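Local coordinates for protein lantibiotic dehydratase (Microbispora corallina, PDB 5EHK) that probably acts as a tRNA-dependent dehydratase in the biosynthesis of the lantibiotic NAI-107, at residues E550-Q555 with P586-R591; R539-G542 with V547-E550. All blocks are in the same frame, centred on the assembly; numbering follows the deposited sequence.

Interaction 1: E550-Q555 with P586-R591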
loop_
_atom_site.group_PDB
_atom_site.type_symbol
_atom_site.label_atom_id
_atom_site.label_comp_id
_atom_site.label_asym_id
_atom_site.label_seq_id
_atom_site.Cartn_x
_atom_site.Cartn_y
_atom_site.Cartn_z
ATOM N N GLU A 550 32.266 34.333 9.188
ATOM C CA GLU A 550 32.077 34.019 7.783
ATOM C C GLU A 550 30.708 33.384 7.631
ATOM O O GLU A 550 29.936 33.759 6.741
ATOM C CB GLU A 550 33.157 33.098 7.232
ATOM C CG GLU A 550 32.819 32.651 5.818
ATOM C CD GLU A 550 33.901 32.921 4.794
ATOM O OE1 GLU A 550 35.010 33.379 5.165
ATOM O OE2 GLU A 550 33.628 32.657 3.600
ATOM N N SER A 551 30.418 32.422 8.512
ATOM C CA SER A 551 29.114 31.765 8.562
ATOM C C SER A 551 27.946 32.755 8.618
ATOM O O SER A 551 27.012 32.675 7.815
ATOM C CB SER A 551 29.047 30.818 9.764
ATOM O OG SER A 551 27.789 30.176 9.853
ATOM N N ALA A 552 27.998 33.692 9.557
ATOM C CA ALA A 552 26.909 34.646 9.716
ATOM C C ALA A 552 26.745 35.509 8.485
ATOM O O ALA A 552 25.645 35.952 8.168
ATOM C CB ALA A 552 27.120 35.502 10.916
ATOM N N ALA A 553 27.842 35.768 7.790
ATOM C CA ALA A 553 27.781 36.666 6.643
ATOM C C ALA A 553 27.166 35.995 5.423
ATOM O O ALA A 553 26.420 36.613 4.665
ATOM C CB ALA A 553 29.161 37.194 6.324
ATOM N N ARG A 554 27.528 34.736 5.225
ATOM C CA ARG A 554 27.009 33.928 4.133
ATOM C C ARG A 554 25.510 33.618 4.295
ATOM O O ARG A 554 24.726 33.704 3.336
ATOM C CB ARG A 554 27.818 32.656 4.035
ATOM C CG ARG A 554 29.249 32.934 3.771
ATOM C CD ARG A 554 29.968 31.653 3.569
ATOM N NE ARG A 554 31.202 31.809 2.813
ATOM C CZ ARG A 554 31.253 32.151 1.530
ATOM N NH1 ARG A 554 30.133 32.423 0.848
ATOM N NH2 ARG A 554 32.438 32.233 0.936
ATOM N N GLN A 555 25.128 33.246 5.513
ATOM C CA GLN A 555 23.736 32.961 5.810
ATOM C C GLN A 555 22.893 34.232 5.709
ATOM O O GLN A 555 21.742 34.186 5.267
ATOM C CB GLN A 555 23.577 32.276 7.179
ATOM C CG GLN A 555 24.048 30.826 7.214
ATOM C CD GLN A 555 23.868 30.203 8.587
ATOM O OE1 GLN A 555 22.761 29.829 8.964
ATOM N NE2 GLN A 555 24.958 30.080 9.339
ATOM N N PRO A 586 22.062 30.304 16.262
ATOM C CA PRO A 586 21.626 31.651 15.897
ATOM C C PRO A 586 20.889 31.723 14.567
ATOM O O PRO A 586 21.083 30.893 13.678
ATOM C CB PRO A 586 22.943 32.429 15.811
ATOM C CG PRO A 586 23.963 31.406 15.442
ATOM C CD PRO A 586 23.505 30.099 16.039
ATOM N N SER A 587 20.087 32.759 14.422
ATOM C CA SER A 587 19.366 32.992 13.201
ATOM C C SER A 587 19.987 34.193 12.498
ATOM O O SER A 587 20.212 35.237 13.130
ATOM C CB SER A 587 17.903 33.262 13.534
ATOM O OG SER A 587 17.252 33.954 12.502
ATOM N N TYR A 588 20.287 34.032 11.204
ATOM C CA TYR A 588 20.986 35.049 10.431
ATOM C C TYR A 588 20.208 35.493 9.206
ATOM O O TYR A 588 20.653 36.368 8.460
ATOM C CB TYR A 588 22.366 34.566 9.991
ATOM C CG TYR A 588 23.340 34.339 11.120
ATOM C CD1 TYR A 588 23.637 35.364 12.034
ATOM C CD2 TYR A 588 23.984 33.110 11.268
ATOM C CE1 TYR A 588 24.536 35.152 13.090
ATOM C CE2 TYR A 588 24.888 32.894 12.307
ATOM C CZ TYR A 588 25.165 33.917 13.215
ATOM O OH TYR A 588 26.070 33.707 14.239
ATOM N N SER A 589 19.076 34.859 8.941
ATOM C CA SER A 589 18.196 35.391 7.918
ATOM C C SER A 589 17.641 36.682 8.518
ATOM O O SER A 589 17.817 36.957 9.716
ATOM C CB SER A 589 17.086 34.377 7.608
ATOM O OG SER A 589 17.639 33.075 7.394
ATOM N N GLY A 590 16.958 37.489 7.732
ATOM C CA GLY A 590 16.307 38.637 8.350
ATOM C C GLY A 590 15.275 38.366 9.454
ATOM O O GLY A 590 14.917 39.270 10.215
ATOM N N ARG A 591 14.751 37.138 9.499
ATOM C CA ARG A 591 13.533 36.835 10.265
ATOM C C ARG A 591 13.602 35.545 11.055
ATOM O O ARG A 591 14.312 34.590 10.692
ATOM C CB ARG A 591 12.346 36.705 9.315
ATOM C CG ARG A 591 12.114 37.909 8.426
ATOM C CD ARG A 591 11.476 39.034 9.195
ATOM N NE ARG A 591 11.233 40.165 8.311
ATOM C CZ ARG A 591 12.106 41.153 8.144
ATOM N NH1 ARG A 591 13.248 41.117 8.833
ATOM N NH2 ARG A 591 11.838 42.163 7.310
HETATM O O HOH W 1 20.948 31.208 9.989
#
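Tyr-588 and Gln-555 both turn CG anti to their own carbonyl carbon, at chi1 -66° and -72°. In Tyr-588 this swings the ring over Ala-552. In Gln-555, whose chain runs extended beyond CG, it carries the amide past the edge of that ring. Ala-552 CB sits over the ring face in a CH-pi contact, 3.4 Å from the centroid of the Tyr-588 ring. The Gln-555 amide stands nearly upright to the ring, with the two planes 86° apart. Gln-555 NE2 comes within 3.7 Å of Tyr-588 CD2. Nearer the backbones, Gln-555 CB lies 3.8 Å from Tyr-588 CB. The contact packs helix 545-556 of the lantibiotic dehydratase N-terminal region against the irregular loop that leads into strand 591-595. No direct hydrogen bond joins the two segments. A water does so instead: it donates to Gln-555 OE1 at 2.5 Å and accepts from Tyr-588 N at 3.1 Å. OE1 is also hydrogen-bonded to His-532. Within the helix, Gln-555 NE2 makes a weak hydrogen bond to Ser-551 OG at 2.9 Å. The loop has its own ties to strand 566-572, because Asp-569 OD2 accepts from both Ser-587 OG and Ser-589 N. Arg-554 is turned to other partners: its NE forms a salt bridge with Glu-550 OE2 over 2.7 Å, and it makes a cation-pi contact with Trp-9.

Interaction 2: R539-G542 with V547-E550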
loop_
_atom_site.group_PDB
_atom_site.type_symbol
_atom_site.label_atom_id
_atom_site.label_comp_id
_atom_site.label_asym_id
_atom_site.label_seq_id
_atom_site.Cartn_x
_atom_site.Cartn_y
_atom_site.Cartn_z
ATOM N N ARG A 539 25.377 25.180 16.472
ATOM C CA ARG A 539 25.410 25.105 17.932
ATOM C C ARG A 539 26.835 25.250 18.517
ATOM O O ARG A 539 27.046 25.169 19.729
ATOM C CB ARG A 539 24.783 23.793 18.397
ATOM C CG ARG A 539 25.633 22.587 18.067
ATOM C CD ARG A 539 25.358 21.481 19.043
ATOM N NE ARG A 539 26.049 20.245 18.717
ATOM C CZ ARG A 539 26.715 19.528 19.623
ATOM N NH1 ARG A 539 26.793 19.952 20.881
ATOM N NH2 ARG A 539 27.330 18.401 19.270
ATOM N N PHE A 540 27.812 25.435 17.638
ATOM C CA PHE A 540 29.201 25.618 18.044
ATOM C C PHE A 540 29.584 27.091 17.938
ATOM O O PHE A 540 30.773 27.450 17.975
ATOM C CB PHE A 540 30.126 24.741 17.192
ATOM C CG PHE A 540 29.875 23.265 17.365
ATOM C CD1 PHE A 540 30.036 22.664 18.607
ATOM C CD2 PHE A 540 29.440 22.488 16.300
ATOM C CE1 PHE A 540 29.790 21.313 18.766
ATOM C CE2 PHE A 540 29.205 21.136 16.453
ATOM C CZ PHE A 540 29.378 20.548 17.685
ATOM N N THR A 541 28.556 27.928 17.790
ATOM C CA THR A 541 28.712 29.377 17.687
ATOM C C THR A 541 29.362 29.947 18.953
ATOM O O THR A 541 29.007 29.569 20.069
ATOM C CB THR A 541 27.349 30.045 17.432
ATOM O OG1 THR A 541 26.804 29.549 16.199
ATOM C CG2 THR A 541 27.492 31.552 17.345
ATOM N N GLY A 542 30.310 30.861 18.766
ATOM C CA GLY A 542 31.096 31.403 19.865
ATOM C C GLY A 542 32.467 30.747 19.974
ATOM O O GLY A 542 33.477 31.416 20.192
ATOM N N VAL A 547 35.185 31.134 12.132
ATOM C CA VAL A 547 34.198 30.739 11.128
ATOM C C VAL A 547 32.790 31.322 11.352
ATOM O O VAL A 547 32.057 31.590 10.390
ATOM C CB VAL A 547 34.176 29.196 10.932
ATOM C CG1 VAL A 547 35.025 28.509 11.988
ATOM C CG2 VAL A 547 32.764 28.657 10.937
ATOM N N ASP A 548 32.437 31.543 12.614
ATOM C CA ASP A 548 31.183 32.200 12.983
ATOM C C ASP A 548 30.940 33.487 12.194
ATOM O O ASP A 548 29.816 33.781 11.818
ATOM C CB ASP A 548 31.162 32.535 14.478
ATOM C CG ASP A 548 31.090 31.293 15.371
ATOM O OD1 ASP A 548 31.274 30.158 14.874
ATOM O OD2 ASP A 548 30.859 31.461 16.587
ATOM N N ALA A 549 31.976 34.271 11.939
ATOM C CA ALA A 549 31.751 35.539 11.244
ATOM C C ALA A 549 31.596 35.338 9.740
ATOM O O ALA A 549 30.867 36.075 9.090
ATOM C CB ALA A 549 32.869 36.511 11.526
ATOM N N GLU A 550 32.266 34.333 9.188
ATOM C CA GLU A 550 32.077 34.019 7.783
ATOM C C GLU A 550 30.708 33.384 7.631
ATOM O O GLU A 550 29.936 33.759 6.741
ATOM C CB GLU A 550 33.157 33.098 7.232
ATOM C CG GLU A 550 32.819 32.651 5.818
ATOM C CD GLU A 550 33.901 32.921 4.794
ATOM O OE1 GLU A 550 35.010 33.379 5.165
ATOM O OE2 GLU A 550 33.628 32.657 3.600
#
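The carboxylate of Asp-548 is the flat group that meets segment 539-542, and its OD2 does most of the touching. OD2 faces Gly-542 N, modelled as an almost straight hydrogen bond (171°) at 2.3 Å, a length that is doubtful at this resolution. Asp-548 OD1 lies farther off, 3.9 Å from Thr-541 CA. On the loop side, the Phe-540 ring carries Arg-539 CG over the centre of one face, 4.1 Å above the plane. The Arg-539 guanidinium in turn has Phe-540 CZ over one of its faces, offset toward the rim. The Phe-540 ring leads away from the helix and packs on Met-13 of strand 6-17. Asp-548 turns CG anti to its carbonyl carbon (chi1 -68°), which directs the carboxylate at the loop. Thr-541 CG2, anti to the backbone N, is the branch turned to Asp-548, 3.5 Å from its OD2, while Thr-541 OG1 hydrogen-bonds the carbonyl oxygen of Gly-538. Asp-548 lies in the first turn of helix 545-556. The contact therefore reaches back to the loop just before the helix and closes the short connection between them. Gly-542 has a positive phi of 100°, a backbone shape suited to glycine. If the bond to OD2 is real, the Gly-542 N-H and the nearby helix start would probably favour the charged form of Asp-548.

In the fold
Both contacts use helix 545-556 and share Glu-550. Their centres lie about 10 Å apart. Along the chain the order is loop 539-542, then helix segments 547-550 and 550-555, then loop 586-591. Interaction 2 is local, its segments close in sequence. Interaction 1 is longer in range, with segments 31 residues apart, and brings in the loop before strand 591-595, part of a mixed sheet with strand 566-572. The two loops also meet directly: Pro-586 CD packs on Thr-541 OG1 at 3.3 Å, and Tyr-588 OH lies 4.0 Å from Thr-541 CG2. The helix and both loops thus form one packed patch within the dehydratase N-terminal family region.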